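Local coordinates for thiamin pyrophosphokinase family protein (Enterococcus faecalis, PDB 3MEL) that probably transfers a diphosphate group from ATP to thiamine, forming thiamine diphosphate, with the help of magnesium, at residues A[12-17]-A[100-105]; A[23-28]-A[89-94]; A[32-37]-A[55-60]; A[126-131]-A[137-142]; A[167-170]-A[175-178]. One frame throughout, in Å; residues are numbered along the deposited sequence.

Interaction 1: A[12-17]-A[100-105]; sequences PSDWPT and GATGGR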
# COMPACT_ATOMS: atom_id res chain seq x y z
N PRO A 12 -5.15 16.51 5.66
CA PRO A 12 -6.31 16.84 4.81
C PRO A 12 -5.89 17.27 3.41
O PRO A 12 -6.72 17.24 2.49
CB PRO A 12 -6.95 18.02 5.55
CG PRO A 12 -6.53 17.86 6.95
CD PRO A 12 -5.15 17.30 6.91
N SER A 13 -4.63 17.66 3.25
CA SER A 13 -4.10 18.04 1.94
C SER A 13 -4.23 16.90 0.94
O SER A 13 -4.29 17.12 -0.26
CB SER A 13 -2.63 18.44 2.05
OG SER A 13 -2.49 19.63 2.80
N ASP A 14 -4.28 15.67 1.46
CA ASP A 14 -4.31 14.49 0.61
C ASP A 14 -5.69 13.89 0.56
O ASP A 14 -5.85 12.75 0.11
CB ASP A 14 -3.33 13.43 1.10
CG ASP A 14 -1.93 13.96 1.21
OD1 ASP A 14 -1.58 14.88 0.45
OD2 ASP A 14 -1.19 13.45 2.07
N TRP A 15 -6.67 14.67 1.02
CA TRP A 15 -8.06 14.27 0.96
C TRP A 15 -8.54 14.24 -0.49
O TRP A 15 -8.01 14.95 -1.35
CB TRP A 15 -8.92 15.26 1.73
CG TRP A 15 -9.04 15.02 3.23
CD1 TRP A 15 -8.49 14.00 3.97
CD2 TRP A 15 -9.78 15.83 4.15
NE1 TRP A 15 -8.83 14.14 5.29
CE2 TRP A 15 -9.62 15.25 5.43
CE3 TRP A 15 -10.55 16.99 4.03
CZ2 TRP A 15 -10.22 15.79 6.57
CZ3 TRP A 15 -11.13 17.53 5.15
CH2 TRP A 15 -10.96 16.93 6.41
N PRO A 16 -9.56 13.42 -0.77
CA PRO A 16 -10.20 13.56 -2.06
C PRO A 16 -11.02 14.84 -1.99
O PRO A 16 -11.23 15.39 -0.90
CB PRO A 16 -11.17 12.37 -2.11
CG PRO A 16 -10.99 11.62 -0.84
CD PRO A 16 -10.29 12.51 0.12
N THR A 17 -11.47 15.33 -3.13
CA THR A 17 -12.44 16.39 -3.11
C THR A 17 -13.68 15.78 -2.49
O THR A 17 -14.17 14.76 -2.95
CB THR A 17 -12.73 16.92 -4.51
OG1 THR A 17 -11.86 18.03 -4.78
CG2 THR A 17 -14.16 17.38 -4.61
N GLY A 100 -8.30 10.08 4.75
CA GLY A 100 -7.32 10.53 5.71
C GLY A 100 -6.52 9.37 6.25
O GLY A 100 -5.79 9.54 7.21
N ALA A 101 -6.70 8.20 5.65
CA ALA A 101 -5.89 7.04 6.03
C ALA A 101 -4.59 7.08 5.23
O ALA A 101 -4.25 6.12 4.53
CB ALA A 101 -6.64 5.74 5.77
N THR A 102 -3.88 8.20 5.37
CA THR A 102 -2.76 8.58 4.50
C THR A 102 -1.46 8.82 5.29
O THR A 102 -0.44 9.24 4.73
CB THR A 102 -3.10 9.85 3.62
OG1 THR A 102 -3.35 11.00 4.43
CG2 THR A 102 -4.31 9.58 2.73
N GLY A 103 -1.49 8.54 6.59
CA GLY A 103 -0.34 8.76 7.44
C GLY A 103 1.04 8.32 6.93
O GLY A 103 2.06 8.83 7.41
N GLY A 104 1.08 7.37 5.98
CA GLY A 104 2.33 6.93 5.40
C GLY A 104 2.91 5.59 5.86
O GLY A 104 3.85 5.08 5.27
N ARG A 105 2.33 5.02 6.92
CA ARG A 105 2.82 3.77 7.48
C ARG A 105 2.22 2.58 6.76
O ARG A 105 1.00 2.43 6.70
CB ARG A 105 2.56 3.72 8.99
CG ARG A 105 3.82 3.97 9.80
CD ARG A 105 3.61 4.79 11.05
NE ARG A 105 3.08 4.08 12.23
CZ ARG A 105 3.01 2.76 12.41
NH1 ARG A 105 3.45 1.91 11.49
NH2 ARG A 105 2.50 2.28 13.53

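Interaction 2: A[23-28]-A[89-94]; sequences YDYFVG and QRFPQA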
# COMPACT_ATOMS: atom_id res chain seq x y z
N TYR A 23 -22.99 12.99 2.22
CA TYR A 23 -22.89 12.19 3.44
C TYR A 23 -24.00 12.50 4.45
O TYR A 23 -24.41 13.64 4.62
CB TYR A 23 -21.51 12.34 4.07
CG TYR A 23 -20.42 12.07 3.08
CD1 TYR A 23 -20.25 10.80 2.55
CD2 TYR A 23 -19.57 13.08 2.66
CE1 TYR A 23 -19.26 10.54 1.62
CE2 TYR A 23 -18.58 12.84 1.73
CZ TYR A 23 -18.42 11.56 1.21
OH TYR A 23 -17.44 11.34 0.29
N ASP A 24 -24.50 11.45 5.10
CA ASP A 24 -25.58 11.54 6.06
C ASP A 24 -25.08 11.38 7.50
O ASP A 24 -25.88 11.36 8.43
CB ASP A 24 -26.60 10.42 5.81
CG ASP A 24 -27.15 10.44 4.42
OD1 ASP A 24 -27.68 11.49 4.00
OD2 ASP A 24 -27.07 9.40 3.75
N TYR A 25 -23.77 11.27 7.67
CA TYR A 25 -23.19 10.96 8.97
C TYR A 25 -21.69 11.15 8.86
O TYR A 25 -21.06 10.62 7.95
CB TYR A 25 -23.51 9.51 9.34
CG TYR A 25 -23.32 9.15 10.80
CD1 TYR A 25 -24.12 9.73 11.78
CD2 TYR A 25 -22.36 8.21 11.20
CE1 TYR A 25 -23.95 9.40 13.12
CE2 TYR A 25 -22.20 7.87 12.53
CZ TYR A 25 -23.00 8.47 13.48
OH TYR A 25 -22.86 8.15 14.81
N PHE A 26 -21.11 11.92 9.77
CA PHE A 26 -19.68 12.20 9.73
C PHE A 26 -18.96 11.62 10.94
O PHE A 26 -19.36 11.86 12.08
CB PHE A 26 -19.41 13.70 9.63
CG PHE A 26 -19.88 14.32 8.34
CD1 PHE A 26 -18.98 14.92 7.48
CD2 PHE A 26 -21.22 14.30 7.99
CE1 PHE A 26 -19.41 15.51 6.30
CE2 PHE A 26 -21.65 14.89 6.81
CZ PHE A 26 -20.73 15.48 5.96
N VAL A 27 -17.90 10.86 10.68
CA VAL A 27 -17.18 10.10 11.70
C VAL A 27 -15.73 10.53 11.78
O VAL A 27 -15.01 10.47 10.80
CB VAL A 27 -17.24 8.59 11.40
CG1 VAL A 27 -16.62 7.80 12.55
CG2 VAL A 27 -18.67 8.16 11.20
N GLY A 28 -15.31 10.98 12.95
CA GLY A 28 -13.93 11.36 13.17
C GLY A 28 -13.20 10.19 13.79
O GLY A 28 -13.75 9.45 14.60
N GLN A 89 -22.50 -0.31 12.64
CA GLN A 89 -23.50 -0.75 13.60
C GLN A 89 -24.71 0.17 13.51
O GLN A 89 -25.84 -0.28 13.70
CB GLN A 89 -22.99 -0.74 15.03
CG GLN A 89 -24.07 -1.15 16.01
CD GLN A 89 -23.72 -0.90 17.47
OE1 GLN A 89 -22.91 -1.62 18.06
NE2 GLN A 89 -24.34 0.13 18.06
N ARG A 90 -24.45 1.44 13.20
CA ARG A 90 -25.45 2.49 13.22
C ARG A 90 -26.05 2.70 11.86
O ARG A 90 -27.14 3.26 11.75
CB ARG A 90 -24.81 3.81 13.68
CG ARG A 90 -24.85 4.06 15.17
CD ARG A 90 -23.73 5.00 15.61
NE ARG A 90 -23.51 4.93 17.06
CZ ARG A 90 -22.79 3.99 17.67
NH1 ARG A 90 -22.18 3.03 16.97
NH2 ARG A 90 -22.67 4.01 18.99
N PHE A 91 -25.34 2.27 10.81
CA PHE A 91 -25.77 2.45 9.41
C PHE A 91 -25.44 1.22 8.59
O PHE A 91 -24.64 1.29 7.67
CB PHE A 91 -25.09 3.66 8.79
CG PHE A 91 -25.48 4.97 9.42
CD1 PHE A 91 -26.34 5.84 8.76
CD2 PHE A 91 -25.01 5.33 10.67
CE1 PHE A 91 -26.71 7.05 9.34
CE2 PHE A 91 -25.37 6.53 11.24
CZ PHE A 91 -26.22 7.39 10.58
N PRO A 92 -26.08 0.09 8.89
CA PRO A 92 -25.51 -1.16 8.37
C PRO A 92 -25.55 -1.30 6.85
O PRO A 92 -25.01 -2.26 6.30
CB PRO A 92 -26.38 -2.25 9.04
CG PRO A 92 -27.26 -1.53 10.02
CD PRO A 92 -27.35 -0.12 9.59
N GLN A 93 -26.19 -0.38 6.15
CA GLN A 93 -26.32 -0.56 4.70
C GLN A 93 -25.67 0.57 3.95
O GLN A 93 -25.70 0.62 2.73
CB GLN A 93 -27.78 -0.66 4.29
CG GLN A 93 -28.55 -1.81 4.92
CD GLN A 93 -29.94 -1.89 4.33
OE1 GLN A 93 -30.83 -1.10 4.68
NE2 GLN A 93 -30.13 -2.83 3.40
N ALA A 94 -25.06 1.48 4.70
CA ALA A 94 -24.48 2.68 4.12
C ALA A 94 -23.11 2.41 3.54
O ALA A 94 -22.37 1.53 4.02
CB ALA A 94 -24.40 3.78 5.18

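Interaction 3: A[32-37]-A[55-60]; sequences GCLHLL and REEYHF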
# COMPACT_ATOMS: atom_id res chain seq x y z
N GLY A 32 -8.41 12.81 13.27
CA GLY A 32 -9.32 13.15 12.19
C GLY A 32 -10.55 13.92 12.66
O GLY A 32 -11.19 14.63 11.87
N CYS A 33 -10.88 13.76 13.94
CA CYS A 33 -11.93 14.53 14.59
C CYS A 33 -11.65 16.04 14.51
O CYS A 33 -12.55 16.83 14.23
CB CYS A 33 -12.12 14.11 16.04
SG CYS A 33 -12.77 12.43 16.33
N LEU A 34 -10.41 16.45 14.74
CA LEU A 34 -10.06 17.87 14.64
C LEU A 34 -10.07 18.36 13.20
O LEU A 34 -10.51 19.48 12.91
CB LEU A 34 -8.69 18.12 15.26
CG LEU A 34 -8.56 17.64 16.71
CD1 LEU A 34 -7.10 17.39 17.11
CD2 LEU A 34 -9.27 18.61 17.68
N HIS A 35 -9.58 17.51 12.29
CA HIS A 35 -9.54 17.85 10.87
C HIS A 35 -10.93 18.17 10.28
O HIS A 35 -11.07 19.08 9.46
CB HIS A 35 -8.83 16.76 10.08
CG HIS A 35 -7.39 16.61 10.45
ND1 HIS A 35 -6.62 15.52 10.09
CD2 HIS A 35 -6.57 17.41 11.17
CE1 HIS A 35 -5.40 15.66 10.57
NE2 HIS A 35 -5.34 16.80 11.23
N LEU A 36 -11.93 17.42 10.72
CA LEU A 36 -13.31 17.70 10.37
C LEU A 36 -13.77 19.08 10.86
O LEU A 36 -14.39 19.83 10.11
CB LEU A 36 -14.21 16.62 10.96
CG LEU A 36 -14.60 15.43 10.09
CD1 LEU A 36 -15.46 14.48 10.89
CD2 LEU A 36 -15.34 15.88 8.84
N LEU A 37 -13.50 19.39 12.12
CA LEU A 37 -14.00 20.63 12.72
C LEU A 37 -13.25 21.84 12.18
O LEU A 37 -13.83 22.90 12.01
CB LEU A 37 -13.91 20.61 14.25
CG LEU A 37 -14.57 19.44 14.99
CD1 LEU A 37 -14.27 19.45 16.50
CD2 LEU A 37 -16.07 19.45 14.73
N ARG A 55 -4.84 17.52 25.96
CA ARG A 55 -5.96 17.49 26.88
C ARG A 55 -7.01 18.54 26.48
O ARG A 55 -8.22 18.38 26.70
CB ARG A 55 -5.48 17.70 28.31
CG ARG A 55 -5.31 16.42 29.10
CD ARG A 55 -4.83 16.69 30.52
NE ARG A 55 -3.54 17.39 30.53
CZ ARG A 55 -2.73 17.43 31.58
NH1 ARG A 55 -3.05 16.81 32.72
NH2 ARG A 55 -1.57 18.08 31.50
N GLU A 56 -6.53 19.61 25.87
CA GLU A 56 -7.39 20.71 25.46
C GLU A 56 -8.11 20.41 24.14
O GLU A 56 -9.26 20.81 23.95
CB GLU A 56 -6.53 21.97 25.33
CG GLU A 56 -7.30 23.22 25.00
CD GLU A 56 -6.41 24.43 25.03
OE1 GLU A 56 -5.34 24.36 25.68
OE2 GLU A 56 -6.78 25.45 24.41
N GLU A 57 -7.45 19.71 23.23
CA GLU A 57 -8.07 19.35 21.96
C GLU A 57 -9.14 18.29 22.18
O GLU A 57 -10.19 18.32 21.54
CB GLU A 57 -7.03 18.86 20.96
CG GLU A 57 -6.17 19.96 20.37
CD GLU A 57 -4.95 19.41 19.66
OE1 GLU A 57 -4.52 18.28 19.99
OE2 GLU A 57 -4.41 20.12 18.78
N TYR A 58 -8.87 17.37 23.10
CA TYR A 58 -9.80 16.30 23.43
C TYR A 58 -10.98 16.80 24.26
O TYR A 58 -11.99 16.10 24.41
CB TYR A 58 -9.08 15.20 24.18
CG TYR A 58 -9.93 14.00 24.45
CD1 TYR A 58 -10.59 13.36 23.42
CD2 TYR A 58 -10.07 13.50 25.73
CE1 TYR A 58 -11.38 12.25 23.67
CE2 TYR A 58 -10.86 12.40 25.99
CZ TYR A 58 -11.50 11.78 24.97
OH TYR A 58 -12.28 10.68 25.25
N HIS A 59 -10.87 17.99 24.83
CA HIS A 59 -12.00 18.57 25.55
C HIS A 59 -12.94 19.14 24.48
O HIS A 59 -14.17 19.01 24.55
CB HIS A 59 -11.52 19.66 26.53
CG HIS A 59 -12.62 20.26 27.36
ND1 HIS A 59 -13.30 21.41 26.98
CD2 HIS A 59 -13.16 19.88 28.53
CE1 HIS A 59 -14.21 21.70 27.89
NE2 HIS A 59 -14.15 20.78 28.85
N PHE A 60 -12.34 19.74 23.47
CA PHE A 60 -13.07 20.34 22.37
C PHE A 60 -13.78 19.30 21.50
O PHE A 60 -14.85 19.58 20.97
CB PHE A 60 -12.11 21.17 21.52
CG PHE A 60 -12.72 21.75 20.29
CD1 PHE A 60 -13.87 22.53 20.38
CD2 PHE A 60 -12.15 21.51 19.04
CE1 PHE A 60 -14.44 23.07 19.24
CE2 PHE A 60 -12.72 22.04 17.90
CZ PHE A 60 -13.86 22.82 18.00

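Interaction 4: A[126-131]-A[137-142]; sequences RQIRLC and IQYYAP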
# COMPACT_ATOMS: atom_id res chain seq x y z
N ARG A 126 -18.74 -4.64 -0.51
CA ARG A 126 -19.29 -3.82 -1.56
C ARG A 126 -19.59 -2.42 -1.02
O ARG A 126 -19.80 -1.48 -1.77
CB ARG A 126 -20.55 -4.51 -2.06
CG ARG A 126 -20.78 -4.51 -3.55
CD ARG A 126 -19.60 -5.01 -4.33
NE ARG A 126 -18.62 -3.95 -4.55
CZ ARG A 126 -18.84 -2.83 -5.23
NH1 ARG A 126 -17.86 -1.94 -5.36
NH2 ARG A 126 -20.03 -2.59 -5.77
N GLN A 127 -19.57 -2.28 0.30
CA GLN A 127 -19.93 -1.02 0.95
C GLN A 127 -18.75 -0.16 1.38
O GLN A 127 -18.93 0.97 1.82
CB GLN A 127 -20.81 -1.30 2.18
CG GLN A 127 -22.18 -1.86 1.85
CD GLN A 127 -23.05 -2.00 3.07
OE1 GLN A 127 -23.05 -1.14 3.95
NE2 GLN A 127 -23.82 -3.07 3.12
N ILE A 128 -17.54 -0.68 1.26
CA ILE A 128 -16.35 -0.07 1.85
C ILE A 128 -15.53 0.61 0.77
O ILE A 128 -15.22 -0.00 -0.26
CB ILE A 128 -15.54 -1.18 2.66
CG1 ILE A 128 -16.32 -1.60 3.91
CG2 ILE A 128 -14.13 -0.73 3.03
CD1 ILE A 128 -16.06 -3.00 4.38
N ARG A 129 -15.20 1.89 0.97
CA ARG A 129 -14.38 2.65 0.03
C ARG A 129 -13.29 3.40 0.78
O ARG A 129 -13.56 3.95 1.85
CB ARG A 129 -15.21 3.69 -0.73
CG ARG A 129 -15.55 3.34 -2.15
CD ARG A 129 -16.59 2.24 -2.20
NE ARG A 129 -17.68 2.52 -3.13
CZ ARG A 129 -18.72 1.71 -3.31
NH1 ARG A 129 -18.77 0.57 -2.63
NH2 ARG A 129 -19.69 2.02 -4.16
N LEU A 130 -12.09 3.43 0.21
CA LEU A 130 -10.98 4.20 0.76
C LEU A 130 -10.52 5.19 -0.28
O LEU A 130 -10.34 4.81 -1.43
CB LEU A 130 -9.81 3.28 1.08
CG LEU A 130 -9.88 2.32 2.26
CD1 LEU A 130 -9.12 1.07 1.93
CD2 LEU A 130 -9.31 2.97 3.51
N CYS A 131 -10.29 6.44 0.10
CA CYS A 131 -9.94 7.45 -0.89
C CYS A 131 -8.83 8.42 -0.51
O CYS A 131 -8.68 8.82 0.63
CB CYS A 131 -11.17 8.24 -1.32
SG CYS A 131 -12.50 7.19 -1.91
N ILE A 137 -10.51 3.40 -3.95
CA ILE A 137 -10.48 1.95 -3.87
C ILE A 137 -11.85 1.33 -3.57
O ILE A 137 -12.53 1.73 -2.64
CB ILE A 137 -9.46 1.50 -2.80
CG1 ILE A 137 -8.08 2.11 -3.10
CG2 ILE A 137 -9.34 -0.02 -2.75
CD1 ILE A 137 -7.06 1.96 -2.01
N GLN A 138 -12.23 0.34 -4.38
CA GLN A 138 -13.49 -0.37 -4.19
C GLN A 138 -13.22 -1.86 -4.13
O GLN A 138 -12.29 -2.34 -4.78
CB GLN A 138 -14.43 -0.10 -5.37
CG GLN A 138 -15.44 1.00 -5.14
CD GLN A 138 -16.63 0.91 -6.10
OE1 GLN A 138 -16.50 1.21 -7.29
NE2 GLN A 138 -17.77 0.49 -5.59
N TYR A 139 -14.02 -2.61 -3.37
CA TYR A 139 -13.78 -4.05 -3.24
C TYR A 139 -14.84 -4.89 -3.92
O TYR A 139 -16.01 -4.54 -3.94
CB TYR A 139 -13.64 -4.47 -1.77
CG TYR A 139 -12.46 -3.82 -1.10
CD1 TYR A 139 -11.18 -4.35 -1.21
CD2 TYR A 139 -12.62 -2.66 -0.37
CE1 TYR A 139 -10.11 -3.74 -0.60
CE2 TYR A 139 -11.56 -2.05 0.24
CZ TYR A 139 -10.31 -2.59 0.12
OH TYR A 139 -9.28 -1.95 0.72
N TYR A 140 -14.41 -6.02 -4.49
CA TYR A 140 -15.32 -6.93 -5.17
C TYR A 140 -15.08 -8.39 -4.81
O TYR A 140 -13.95 -8.86 -4.80
CB TYR A 140 -15.21 -6.76 -6.67
CG TYR A 140 -15.74 -5.45 -7.18
CD1 TYR A 140 -17.08 -5.30 -7.48
CD2 TYR A 140 -14.90 -4.36 -7.35
CE1 TYR A 140 -17.57 -4.11 -7.93
CE2 TYR A 140 -15.38 -3.16 -7.81
CZ TYR A 140 -16.72 -3.03 -8.10
OH TYR A 140 -17.20 -1.83 -8.58
N ALA A 141 -16.17 -9.11 -4.53
CA ALA A 141 -16.12 -10.56 -4.48
C ALA A 141 -16.52 -11.06 -5.87
O ALA A 141 -16.98 -10.28 -6.69
CB ALA A 141 -17.06 -11.07 -3.44
N PRO A 142 -16.35 -12.37 -6.13
CA PRO A 142 -16.64 -12.93 -7.46
C PRO A 142 -18.01 -12.56 -8.00
O PRO A 142 -19.04 -12.81 -7.37
CB PRO A 142 -16.59 -14.44 -7.20
CG PRO A 142 -15.65 -14.59 -6.10
CD PRO A 142 -15.90 -13.40 -5.19

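Interaction 5: A[167-170]-A[175-178]; sequences LTLR and LLTN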
# COMPACT_ATOMS: atom_id res chain seq x y z
N LEU A 167 -10.45 -14.57 -14.69
CA LEU A 167 -10.62 -13.12 -14.67
C LEU A 167 -10.74 -12.56 -16.08
O LEU A 167 -9.74 -12.46 -16.80
CB LEU A 167 -9.46 -12.44 -13.93
CG LEU A 167 -9.45 -10.91 -13.99
CD1 LEU A 167 -10.78 -10.36 -13.56
CD2 LEU A 167 -8.34 -10.33 -13.17
N THR A 168 -11.97 -12.20 -16.47
CA THR A 168 -12.23 -11.60 -17.77
C THR A 168 -12.49 -10.13 -17.53
O THR A 168 -13.10 -9.75 -16.53
CB THR A 168 -13.46 -12.22 -18.47
OG1 THR A 168 -13.29 -13.64 -18.60
CG2 THR A 168 -13.64 -11.63 -19.85
N LEU A 169 -12.07 -9.28 -18.45
CA LEU A 169 -12.05 -7.86 -18.18
C LEU A 169 -12.11 -7.09 -19.51
O LEU A 169 -11.19 -7.17 -20.31
CB LEU A 169 -10.79 -7.58 -17.34
CG LEU A 169 -9.91 -6.34 -17.23
CD1 LEU A 169 -8.73 -6.67 -16.33
CD2 LEU A 169 -9.40 -5.89 -18.58
N ARG A 170 -13.22 -6.39 -19.74
CA ARG A 170 -13.44 -5.70 -21.02
C ARG A 170 -13.58 -4.18 -20.91
O ARG A 170 -13.46 -3.60 -19.82
CB ARG A 170 -14.69 -6.25 -21.72
CG ARG A 170 -14.57 -7.68 -22.23
CD ARG A 170 -13.67 -7.80 -23.46
NE ARG A 170 -13.46 -9.21 -23.82
CZ ARG A 170 -12.38 -9.91 -23.52
NH1 ARG A 170 -11.37 -9.34 -22.86
NH2 ARG A 170 -12.28 -11.19 -23.88
N LEU A 175 -6.73 -5.81 -21.82
CA LEU A 175 -7.70 -6.83 -21.51
C LEU A 175 -7.05 -8.06 -20.89
O LEU A 175 -5.85 -8.32 -21.08
CB LEU A 175 -8.48 -7.23 -22.77
CG LEU A 175 -9.03 -6.13 -23.70
CD1 LEU A 175 -9.79 -6.76 -24.86
CD2 LEU A 175 -9.91 -5.13 -22.96
N LEU A 176 -7.84 -8.78 -20.11
CA LEU A 176 -7.49 -10.13 -19.72
C LEU A 176 -8.71 -10.88 -20.13
O LEU A 176 -9.79 -10.30 -20.25
CB LEU A 176 -7.32 -10.26 -18.21
CG LEU A 176 -6.22 -9.44 -17.55
CD1 LEU A 176 -6.38 -9.51 -16.05
CD2 LEU A 176 -4.83 -9.88 -18.02
N THR A 177 -8.56 -12.18 -20.35
CA THR A 177 -9.73 -12.96 -20.70
C THR A 177 -9.58 -14.40 -20.23
O THR A 177 -8.68 -15.11 -20.66
CB THR A 177 -10.08 -12.81 -22.22
OG1 THR A 177 -10.39 -14.08 -22.78
CG2 THR A 177 -8.95 -12.15 -23.00
N ASN A 178 -10.45 -14.79 -19.31
CA ASN A 178 -10.44 -16.12 -18.71
C ASN A 178 -9.12 -16.38 -17.97
O ASN A 178 -8.65 -17.53 -17.87
CB ASN A 178 -10.70 -17.17 -19.78
CG ASN A 178 -12.07 -16.99 -20.44
OD1 ASN A 178 -13.10 -17.27 -19.83
ND2 ASN A 178 -12.07 -16.51 -21.69

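Interaction 1: A[12-17]-A[100-105]
In the alpha/beta part of the molecule, the loops leaving the neighbouring parallel strands 3-7 and 95-99 meet through Trp-15 and Asp-14 on one side and Gly-100 and Thr-102 on the other. The indole offers its pyrrole edge: NE1 of Trp-15 lies 3.9 Å from CA of Gly-100, which sits near the plane of the ring, and CD1 of Trp-15 comes to 4.0 Å from N of Gly-100. Pro-12 CA covers one face of the same indole, toward its rim, where a backbone bond from Trp-15 N to Pro-12 O (3.0 Å) folds the loop back. Gly-100, with its positive phi of 83°, puts no side chain at this edge.

The second point of contact is slighter. OG1 of Thr-102, set between backbone N and carbonyl carbon (chi1 63°), faces the carboxylate of Asp-14, but OD2 of Asp-14 stays 4.0 Å from it, too far for a bond. Ile-99 and His-35 add further walls to Trp-15, while Gly-104 O receives a hydrogen bond from Asn-135 of the second subunit. Loops that follow the carboxyl ends of adjacent parallel strands are where Rossmann-like alpha/beta folds commonly build their ligand sites, and these two loops are of that kind.

Interaction 2: A[23-28]-A[89-94]
The carbonyl oxygen of Phe-91, whose ring rests on Tyr-25, accepts the N-H of Ala-94 (Phe-91 O to Ala-94 N, 3.0 Å). This bond closes a type I turn just after helix 79-90, and the turn leads into strand 95-99. From its start the phenyl ring reaches across to Tyr-25, whose CG is anti to the backbone N (chi1 -164°), a setting that carries the phenol toward the helix end.

The two ring planes are inclined at 36°, with centroids 4.3 Å apart. CE2 of Phe-91 stands over the middle of one face of the tyrosine ring, 3.4 Å from Tyr-25 CG. In return, Tyr-25 CB makes a CH-pi contact over the phenyl face, 4.1 Å from the Phe-91 ring centroid. Farther along the phenol, Tyr-25 OH meets the methylene CD of Arg-90 at 3.4 Å, while the charged end of that arginine forms a salt bridge with Glu-86. Val-4 and Leu-45, from the strands flanking 26-29, also touch Tyr-25, and Met-96 touches Phe-91. With no hydrogen bond between the segments, the helix end is joined to the sheet by aromatic and aliphatic surfaces, and the arginine contributes its hydrocarbon chain while its charge is paired along its own helix.

Interaction 3: A[32-37]-A[55-60]
Leu-34 and Leu-37, one turn apart on helix 32-37, face Glu-57 and Phe-60, which are likewise a turn apart on helix 57-64. The tightly enclosed half of the contact is at Leu-34, a buried side chain directed at the other helix. It meets Glu-57 at about a right angle and spreads its two methyls along it: CD2 of Leu-34 lies 4.0 Å from CB of Glu-57, and CD1 of Leu-34 lies 3.9 Å from the carboxyl carbon CD of Glu-57. One methyl thus rests by the start of the glutamate chain and the other beside its carboxyl group, whose OE1 forms a salt bridge with Arg-31, just before the first helix. That pairing probably keeps the charge at the border of an otherwise apolar contact.

Phe-60, an exposed residue, forms the solvent side. Its ring springs from a CG anti to the backbone N (chi1 175°) and comes at Leu-37 from the opposite direction. CE2 of Phe-60 is the nearest ring atom to Leu-37, 3.3 Å from CD1 and 4.1 Å from CB of that leucine. Leu-34 CD2 approaches the ring at its edge, 4.3 Å from Phe-60 CD2. The phenyl group thus covers both leucines in part.

Val-61 and Thr-64 continue the same side of the second helix, touching Leu-34 and Leu-37 in turn. Helix 32-37 belongs to the crossover between the adjacent parallel strands 26-29 and 45-48, and helix 57-64 to the next one, from 45-48 to 68-70, so the pair joins successive connections at the outer end of the mixed sheet.

Interaction 4: A[126-131]-A[137-142]
Bends at the second and third side-chain torsions of Arg-126 (51° and -83°) fold its chain back from the short 3-10 turn and lay the guanidinium flat on the ring of Tyr-140. The two planes differ by 13° and their centres are 3.8 Å apart, giving an off-centre cation-pi stack in which Tyr-140 CE1 lies over the middle of the guanidinium. At the edge of the same group, NE of Arg-126 gives a nearly straight hydrogen bond to O of Tyr-139, 2.7 Å long and almost in the guanidinium plane.

Farther along, the strands pair as an antiparallel hairpin. Leu-130 and Ile-137 form a hydrogen-bonded pair: Ile-137 N donates to Leu-130 O at 2.9 Å, while the return bond from Leu-130 N to Ile-137 O is weak at 3.3 Å. Across the strands, the Tyr-139 ring touches Ile-128, with CE2 of Tyr-139 4.0 Å from CG2 of Ile-128, and meets CD1 of Leu-130 at its edge. Arg-129 runs beside Gln-138 and finds its salt-bridge partner in Glu-95 of the adjoining strand. The chemistry is thus divided between an apolar side and a cationic one, where a single arginine spends its edge on a backbone carbonyl and its face on an aromatic ring.

Interaction 5: A[167-170]-A[175-178]
Leu-176 rests its CD1 methyl against two leucines of strand 167-170. Leu-167 and Leu-169 both place CG anti to the backbone N, but their second torsions differ (52° and -175°), so that Leu-167 presents CD2, 3.6 Å from Leu-176 CD1, and Leu-169 presents CD1, 3.7 Å from the same Leu-176 methyl. The other branch of Leu-169 serves a second neighbour, its CD2 lying 3.5 Å from CA of Leu-175. Phe-199, Tyr-158 and Tyr-187 extend this apolar side into the surrounding strands.

Thr-168 and Arg-170 carry the polar work. With OG1 beside the backbone N, Thr-168 accepts the N-H of Asn-178 at 3.1 Å (OG1 to N), just where the second chain turns a corner. Arg-170 starts out away from its partner, but a bend at chi2 (-73°) doubles it back, and Thr-168 CG2 then lies over the centre of one guanidinium face. Its NH1 makes a weak, bent bond to Leu-176 O (3.2 Å), while NH2 reaches Thr-177 CB at the guanidinium edge.

Leu-176 O also takes the N-H of Leu-169 at 3.1 Å (O to N), from above the carbonyl plane. Strand pairing is slight here, and what the chemistry implies is that side chains add to the few backbone bonds: a threonine hydroxyl and, more weakly, a folded arginine supplement them beside a leucine cluster.

Interactions 2 and 3 are nested within the loop closed by interaction 1. These three form a connected group: Trp-15 CH2 is 3.7 Å from His-35 O, and Phe-26 CD1 is 4.0 Å from Leu-36 CD2. Packing of Pro-16 CG on Cys-131 CB (3.4 Å) joins interaction 4 to interaction 1; its hairpin extends the sheet beyond strand 95-99. Bound thiamine diphosphate lies about 10 Å from Gly-100 and from the Leu-130 side chain, and about 12 Å from that of Leu-34, with interaction 2 away from the site. Interaction 5, in the part assigned to thiamine (vitamin B1) binding, is centred about 19 Å from interaction 4's centre; a magnesium ion lies about 4 Å from its Thr-168 side chain.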